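Local coordinates for protein lysyl oxidase (PDB 1W7C) that is a copper- and topaquinone-dependent amine oxidase that probably deaminates primary amines oxidatively, lysine side chains among them, at residues E44-I58 with T383-R395. Sequence-based numbering, arbitrary orientation.
Sequences EVTKADFFSNYVLWI and TTDTFEYDEFYNR. With NAG (2-acetamido-2-deoxy-beta-D-glucopyranose), chain T.
Tyr389 sits at the middle of this contact, in the tight type I' turn of the hairpin 383-395. Its backbone N donates to Leu56 O at 2.9 Å, and Glu388 CA-H points at the same oxygen. The phenol ring runs alongside Leu56, both side chains heading the same way. Val45 reaches the ring as well, CG1 lying 3.8 Å from Tyr389 CD1 and CG2 at the ring edge. A second apolar cluster forms around Phe387. With CG anti to the backbone N (chi1 176°), its ring swings over to Ile58, where Phe387 CE1 meets Ile58 CD1 at 3.7 Å, and its edge touches Val55 CG1. Trp57 NE1 donates to Glu388 OE1 at 3.0 Å. The oxygen lies near the indole plane, which is turned 29° from the carboxylate. Arg315 forms a salt bridge to the same oxygen and Asn365 binds OE2, so both carboxylate oxygens are held. A phenylalanine in place of Trp57 has no ring N-H, so Glu388 OE1 would probably lose this bond and rely on Arg315.

Around the buried Asp390 the contact is made more through water than by direct packing. One direct bond crosses here, nearly straight, from Val45 N to Asp390 OD1 (3.0 Å, 172°). Otherwise waters fill in: one links OD1 to Thr46 N, and two others join OD2 to Val55 N and Val55 O. Thr46 and Lys47 lie at the solvent side, where Lys47 NZ makes a salt bridge to Glu44 OE1.

The contact joins the N2 region to the copper-oxidase region. Strand 53-61 pairs with strand 82-89, with a classic bulge where Leu56 and Trp57 face Val86. Helix 26-39 packs on Val55, Ile58 and Phe387, touching both segments, while strand 380-388 pairs antiparallel with 391-405, which pairs on with 418-433.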
loop_
_atom_site.group_PDB
_atom_site.type_symbol
_atom_site.label_atom_id
_atom_site.label_comp_id
_atom_site.label_asym_id
_atom_site.label_seq_id
_atom_site.Cartn_x
_atom_site.Cartn_y
_atom_site.Cartn_z
ATOM N N GLU A 44 -15.311 -33.271 -33.579
ATOM C CA GLU A 44 -14.781 -33.275 -32.204
ATOM C C GLU A 44 -13.345 -32.796 -32.228
ATOM O O GLU A 44 -12.580 -33.159 -33.117
ATOM C CB GLU A 44 -14.830 -34.685 -31.610
ATOM C CG GLU A 44 -16.230 -35.220 -31.385
ATOM C CD GLU A 44 -16.233 -36.723 -31.135
ATOM O OE1 GLU A 44 -16.353 -37.496 -32.115
ATOM O OE2 GLU A 44 -16.099 -37.126 -29.962
ATOM N N VAL A 45 -12.975 -32.006 -31.227
ATOM C CA VAL A 45 -11.669 -31.387 -31.171
ATOM C C VAL A 45 -10.561 -32.435 -31.220
ATOM O O VAL A 45 -9.512 -32.211 -31.837
ATOM C CB VAL A 45 -11.568 -30.508 -29.919
ATOM C CG1 VAL A 45 -10.139 -30.011 -29.732
ATOM C CG2 VAL A 45 -12.584 -29.301 -30.028
ATOM N N THR A 46 -10.799 -33.589 -30.598
ATOM C CA THR A 46 -9.806 -34.674 -30.595
ATOM C C THR A 46 -9.557 -35.308 -31.981
ATOM O O THR A 46 -8.582 -36.031 -32.156
ATOM C CB THR A 46 -10.168 -35.772 -29.558
ATOM O OG1 THR A 46 -11.546 -36.170 -29.689
ATOM C CG2 THR A 46 -10.045 -35.236 -28.124
ATOM N N LYS A 47 -10.421 -35.018 -32.954
ATOM C CA LYS A 47 -10.277 -35.531 -34.314
ATOM C C LYS A 47 -10.031 -34.432 -35.353
ATOM O O LYS A 47 -9.952 -34.704 -36.540
ATOM C CB LYS A 47 -11.543 -36.320 -34.687
ATOM C CG LYS A 47 -11.814 -37.519 -33.766
ATOM C CD LYS A 47 -13.132 -38.195 -34.082
ATOM C CE LYS A 47 -13.416 -39.379 -33.145
ATOM N NZ LYS A 47 -14.808 -39.884 -33.311
ATOM N N ALA A 48 -9.882 -33.200 -34.879
ATOM C CA ALA A 48 -9.863 -32.023 -35.710
ATOM C C ALA A 48 -8.456 -31.652 -36.179
ATOM O O ALA A 48 -7.458 -31.954 -35.524
ATOM C CB ALA A 48 -10.503 -30.838 -34.958
ATOM N N ASP A 49 -8.401 -30.991 -37.327
ATOM C CA ASP A 49 -7.182 -30.365 -37.823
ATOM C C ASP A 49 -7.541 -28.999 -38.424
ATOM O O ASP A 49 -8.664 -28.537 -38.268
ATOM C CB ASP A 49 -6.427 -31.308 -38.796
ATOM C CG ASP A 49 -7.178 -31.601 -40.074
ATOM O OD1 ASP A 49 -8.044 -30.821 -40.513
ATOM O OD2 ASP A 49 -6.908 -32.608 -40.749
ATOM N N PHE A 50 -6.592 -28.357 -39.101
ATOM C CA PHE A 50 -6.799 -27.007 -39.619
ATOM C C PHE A 50 -7.850 -26.922 -40.738
ATOM O O PHE A 50 -8.212 -25.817 -41.170
ATOM C CB PHE A 50 -5.484 -26.431 -40.172
ATOM C CG PHE A 50 -4.374 -26.221 -39.154
ATOM C CD1 PHE A 50 -3.055 -26.384 -39.559
ATOM C CD2 PHE A 50 -4.610 -25.802 -37.848
ATOM C CE1 PHE A 50 -1.994 -26.171 -38.683
ATOM C CE2 PHE A 50 -3.553 -25.587 -36.957
ATOM C CZ PHE A 50 -2.244 -25.740 -37.388
ATOM N N PHE A 51 -8.326 -28.071 -41.215
ATOM C CA PHE A 51 -9.291 -28.105 -42.306
ATOM C C PHE A 51 -10.672 -28.554 -41.834
ATOM O O PHE A 51 -11.623 -28.621 -42.623
ATOM C CB PHE A 51 -8.754 -28.996 -43.426
ATOM C CG PHE A 51 -7.458 -28.495 -43.994
ATOM C CD1 PHE A 51 -6.249 -28.987 -43.514
ATOM C CD2 PHE A 51 -7.436 -27.463 -44.940
ATOM C CE1 PHE A 51 -5.046 -28.521 -44.004
ATOM C CE2 PHE A 51 -6.231 -26.965 -45.417
ATOM C CZ PHE A 51 -5.032 -27.499 -44.959
ATOM N N SER A 52 -10.771 -28.854 -40.532
ATOM C CA SER A 52 -12.041 -29.164 -39.888
ATOM C C SER A 52 -12.758 -27.907 -39.437
ATOM O O SER A 52 -12.184 -26.818 -39.427
ATOM C CB SER A 52 -11.825 -30.005 -38.621
ATOM O OG SER A 52 -10.963 -31.096 -38.790
ATOM N N ASN A 53 -14.006 -28.078 -39.016
ATOM C CA ASN A 53 -14.688 -27.078 -38.193
ATOM C C ASN A 53 -14.831 -27.644 -36.810
ATOM O O ASN A 53 -15.141 -28.825 -36.661
ATOM C CB ASN A 53 -16.099 -26.759 -38.699
ATOM C CG ASN A 53 -16.163 -26.523 -40.189
ATOM O OD1 ASN A 53 -15.308 -25.859 -40.768
ATOM N ND2 ASN A 53 -17.226 -27.039 -40.822
ATOM N N TYR A 54 -14.639 -26.816 -35.795
ATOM C CA TYR A 54 -14.820 -27.272 -34.423
ATOM C C TYR A 54 -15.145 -26.121 -33.500
ATOM O O TYR A 54 -14.821 -24.984 -33.774
ATOM C CB TYR A 54 -13.602 -28.021 -33.909
ATOM C CG TYR A 54 -12.284 -27.286 -34.025
ATOM C CD1 TYR A 54 -11.826 -26.472 -33.013
ATOM C CD2 TYR A 54 -11.492 -27.438 -35.147
ATOM C CE1 TYR A 54 -10.603 -25.817 -33.111
ATOM C CE2 TYR A 54 -10.264 -26.771 -35.283
ATOM C CZ TYR A 54 -9.824 -25.979 -34.258
ATOM O OH TYR A 54 -8.612 -25.342 -34.414
ATOM N N VAL A 55 -15.804 -26.435 -32.394
ATOM C CA VAL A 55 -16.212 -25.407 -31.452
ATOM C C VAL A 55 -15.138 -25.191 -30.368
ATOM O O VAL A 55 -14.676 -26.148 -29.722
ATOM C CB VAL A 55 -17.570 -25.791 -30.790
ATOM C CG1 VAL A 55 -18.031 -24.739 -29.770
ATOM C CG2 VAL A 55 -18.640 -25.971 -31.856
ATOM N N LEU A 56 -14.787 -23.935 -30.130
ATOM C CA LEU A 56 -13.865 -23.614 -29.032
ATOM C C LEU A 56 -14.577 -23.259 -27.735
ATOM O O LEU A 56 -14.342 -23.884 -26.708
ATOM C CB LEU A 56 -12.914 -22.458 -29.395
ATOM C CG LEU A 56 -11.764 -22.722 -30.327
ATOM C CD1 LEU A 56 -12.255 -22.707 -31.758
ATOM C CD2 LEU A 56 -10.678 -21.657 -30.100
ATOM N N TRP A 57 -15.411 -22.218 -27.819
ATOM C CA TRP A 57 -15.971 -21.551 -26.645
ATOM C C TRP A 57 -17.473 -21.328 -26.793
ATOM O O TRP A 57 -17.969 -21.103 -27.906
ATOM C CB TRP A 57 -15.278 -20.203 -26.437
ATOM C CG TRP A 57 -13.840 -20.340 -26.092
ATOM C CD1 TRP A 57 -13.267 -21.294 -25.287
ATOM C CD2 TRP A 57 -12.770 -19.535 -26.582
ATOM N NE1 TRP A 57 -11.909 -21.105 -25.234
ATOM C CE2 TRP A 57 -11.581 -20.024 -26.009
ATOM C CE3 TRP A 57 -12.695 -18.421 -27.441
ATOM C CZ2 TRP A 57 -10.325 -19.470 -26.288
ATOM C CZ3 TRP A 57 -11.446 -17.866 -27.715
ATOM C CH2 TRP A 57 -10.279 -18.389 -27.137
ATOM N N ILE A 58 -18.177 -21.448 -25.672
ATOM C CA ILE A 58 -19.598 -21.155 -25.553
ATOM C C ILE A 58 -19.822 -20.526 -24.183
ATOM O O ILE A 58 -19.593 -21.183 -23.171
ATOM C CB ILE A 58 -20.476 -22.426 -25.647
ATOM C CG1 ILE A 58 -20.260 -23.160 -26.968
ATOM C CG2 ILE A 58 -21.933 -22.027 -25.469
ATOM C CD1 ILE A 58 -20.971 -24.509 -27.054
ATOM N N THR A 383 -18.358 -22.324 -6.395
ATOM C CA THR A 383 -18.117 -23.098 -7.594
ATOM C C THR A 383 -18.525 -22.263 -8.801
ATOM O O THR A 383 -19.600 -21.628 -8.810
ATOM C CB THR A 383 -18.982 -24.371 -7.531
ATOM O OG1 THR A 383 -18.579 -25.166 -6.411
ATOM C CG2 THR A 383 -18.769 -25.227 -8.763
ATOM N N THR A 384 -17.679 -22.292 -9.828
ATOM C CA THR A 384 -17.945 -21.650 -11.100
ATOM C C THR A 384 -17.709 -22.648 -12.230
ATOM O O THR A 384 -17.276 -23.753 -11.983
ATOM C CB THR A 384 -17.054 -20.411 -11.308
ATOM O OG1 THR A 384 -15.676 -20.818 -11.300
ATOM C CG2 THR A 384 -17.256 -19.413 -10.176
ATOM N N ASP A 385 -17.936 -22.220 -13.464
ATOM C CA ASP A 385 -17.785 -23.137 -14.591
ATOM C C ASP A 385 -17.361 -22.423 -15.835
ATOM O O ASP A 385 -17.475 -21.183 -15.939
ATOM C CB ASP A 385 -19.091 -23.924 -14.813
ATOM C CG ASP A 385 -20.290 -23.037 -14.803
ATOM O OD1 ASP A 385 -20.422 -22.172 -15.717
ATOM O OD2 ASP A 385 -21.149 -23.139 -13.893
ATOM N N THR A 386 -16.784 -23.197 -16.754
ATOM C CA THR A 386 -16.420 -22.732 -18.079
ATOM C C THR A 386 -16.734 -23.862 -19.063
ATOM O O THR A 386 -16.992 -25.001 -18.675
ATOM C CB THR A 386 -14.914 -22.399 -18.184
ATOM O OG1 THR A 386 -14.166 -23.552 -17.779
ATOM C CG2 THR A 386 -14.516 -21.237 -17.261
ATOM N N PHE A 387 -16.623 -23.545 -20.339
ATOM C CA PHE A 387 -16.717 -24.527 -21.425
ATOM C C PHE A 387 -15.579 -24.326 -22.404
ATOM O O PHE A 387 -15.367 -23.213 -22.889
ATOM C CB PHE A 387 -18.065 -24.419 -22.171
ATOM C CG PHE A 387 -18.162 -25.354 -23.347
ATOM C CD1 PHE A 387 -17.778 -24.956 -24.606
ATOM C CD2 PHE A 387 -18.560 -26.665 -23.150
ATOM C CE1 PHE A 387 -17.841 -25.847 -25.672
ATOM C CE2 PHE A 387 -18.634 -27.549 -24.197
ATOM C CZ PHE A 387 -18.264 -27.142 -25.456
ATOM N N GLU A 388 -14.831 -25.374 -22.690
ATOM C CA GLU A 388 -13.806 -25.289 -23.757
ATOM C C GLU A 388 -13.701 -26.624 -24.463
ATOM O O GLU A 388 -13.650 -27.658 -23.821
ATOM C CB GLU A 388 -12.429 -24.918 -23.222
ATOM C CG GLU A 388 -12.399 -23.662 -22.389
ATOM C CD GLU A 388 -10.991 -23.192 -22.122
ATOM O OE1 GLU A 388 -10.402 -22.484 -23.014
ATOM O OE2 GLU A 388 -10.484 -23.492 -21.007
ATOM N N TYR A 389 -13.647 -26.592 -25.790
ATOM C CA TYR A 389 -13.276 -27.765 -26.593
ATOM C C TYR A 389 -14.038 -29.000 -26.149
ATOM O O TYR A 389 -13.446 -30.017 -25.716
ATOM C CB TYR A 389 -11.794 -28.068 -26.463
ATOM C CG TYR A 389 -10.839 -26.965 -26.801
ATOM C CD1 TYR A 389 -10.571 -26.618 -28.125
ATOM C CD2 TYR A 389 -10.135 -26.316 -25.801
ATOM C CE1 TYR A 389 -9.652 -25.629 -28.424
ATOM C CE2 TYR A 389 -9.226 -25.333 -26.085
ATOM C CZ TYR A 389 -8.984 -24.985 -27.390
ATOM O OH TYR A 389 -8.063 -24.011 -27.649
ATOM N N ASP A 390 -15.346 -28.894 -26.230
ATOM C CA ASP A 390 -16.254 -30.024 -26.059
ATOM C C ASP A 390 -16.531 -30.444 -24.605
ATOM O O ASP A 390 -17.303 -31.359 -24.394
ATOM C CB ASP A 390 -15.778 -31.243 -26.876
ATOM C CG ASP A 390 -15.759 -30.981 -28.394
ATOM O OD1 ASP A 390 -15.009 -31.706 -29.108
ATOM O OD2 ASP A 390 -16.467 -30.099 -28.957
ATOM N N GLU A 391 -15.934 -29.771 -23.610
ATOM C CA GLU A 391 -16.119 -30.140 -22.220
ATOM C C GLU A 391 -16.559 -28.966 -21.328
ATOM O O GLU A 391 -16.066 -27.842 -21.448
ATOM C CB GLU A 391 -14.850 -30.797 -21.680
ATOM C CG GLU A 391 -14.515 -32.100 -22.410
ATOM C CD GLU A 391 -13.218 -32.708 -21.940
ATOM O OE1 GLU A 391 -12.166 -32.079 -22.166
ATOM O OE2 GLU A 391 -13.258 -33.810 -21.352
ATOM N N PHE A 392 -17.564 -29.241 -20.495
ATOM C CA PHE A 392 -17.991 -28.345 -19.440
ATOM C C PHE A 392 -17.157 -28.631 -18.206
ATOM O O PHE A 392 -17.080 -29.766 -17.761
ATOM C CB PHE A 392 -19.492 -28.558 -19.192
ATOM C CG PHE A 392 -20.114 -27.618 -18.173
ATOM C CD1 PHE A 392 -20.141 -27.943 -16.818
ATOM C CD2 PHE A 392 -20.724 -26.443 -18.581
ATOM C CE1 PHE A 392 -20.760 -27.095 -15.880
ATOM C CE2 PHE A 392 -21.326 -25.587 -17.663
ATOM C CZ PHE A 392 -21.355 -25.920 -16.308
ATOM N N TYR A 393 -16.529 -27.586 -17.660
ATOM C CA TYR A 393 -15.638 -27.690 -16.502
ATOM C C TYR A 393 -16.333 -27.066 -15.277
ATOM O O TYR A 393 -16.681 -25.878 -15.292
ATOM C CB TYR A 393 -14.329 -26.924 -16.750
ATOM C CG TYR A 393 -13.402 -27.478 -17.814
ATOM C CD1 TYR A 393 -13.710 -27.363 -19.168
ATOM C CD2 TYR A 393 -12.191 -28.058 -17.468
ATOM C CE1 TYR A 393 -12.854 -27.832 -20.133
ATOM C CE2 TYR A 393 -11.333 -28.533 -18.426
ATOM C CZ TYR A 393 -11.675 -28.434 -19.762
ATOM O OH TYR A 393 -10.837 -28.911 -20.733
ATOM N N ASN A 394 -16.499 -27.854 -14.229
ATOM C CA ASN A 394 -17.015 -27.381 -12.969
ATOM C C ASN A 394 -15.825 -27.205 -12.039
ATOM O O ASN A 394 -15.098 -28.163 -11.764
ATOM C CB ASN A 394 -17.957 -28.442 -12.415
ATOM C CG ASN A 394 -19.137 -27.885 -11.685
ATOM O OD1 ASN A 394 -19.528 -26.741 -11.858
ATOM N ND2 ASN A 394 -19.765 -28.756 -10.905
ATOM N N ARG A 395 -15.658 -26.018 -11.485
ATOM C CA ARG A 395 -14.512 -25.718 -10.637
ATOM C C ARG A 395 -14.959 -25.357 -9.244
ATOM O O ARG A 395 -15.455 -24.271 -8.992
ATOM C CB ARG A 395 -13.721 -24.553 -11.223
ATOM C CG ARG A 395 -12.799 -24.930 -12.298
ATOM C CD ARG A 395 -11.829 -23.833 -12.741
ATOM N NE ARG A 395 -11.215 -24.280 -13.971
ATOM C CZ ARG A 395 -11.828 -24.303 -15.137
ATOM N NH1 ARG A 395 -13.019 -23.736 -15.278
ATOM N NH2 ARG A 395 -11.196 -24.792 -16.200
HETATM C C1 NAG T . -20.752 -28.222 -10.000
HETATM C C2 NAG T . -21.898 -29.212 -10.292
HETATM C C3 NAG T . -23.064 -29.010 -9.331
HETATM C C4 NAG T . -22.562 -29.100 -7.896
HETATM C C5 NAG T . -21.355 -28.160 -7.700
HETATM C C6 NAG T . -20.760 -28.315 -6.296
HETATM C C7 NAG T . -22.315 -30.181 -12.480
HETATM C C8 NAG T . -23.352 -30.211 -13.563
HETATM N N2 NAG T . -22.365 -29.128 -11.664
HETATM O O3 NAG T . -24.069 -29.991 -9.524
HETATM O O4 NAG T . -23.623 -28.806 -7.007
HETATM O O5 NAG T . -20.361 -28.471 -8.657
HETATM O O6 NAG T . -20.135 -29.580 -6.201
HETATM O O7 NAG T . -21.488 -31.092 -12.383
HETATM O O HOH W 1 -13.158 -33.392 -28.315
HETATM O O HOH W 2 -16.065 -29.313 -31.718
HETATM O O HOH W 3 -16.635 -27.591 -28.141
HETATM O O HOH W 4 -16.264 -20.744 -23.384
#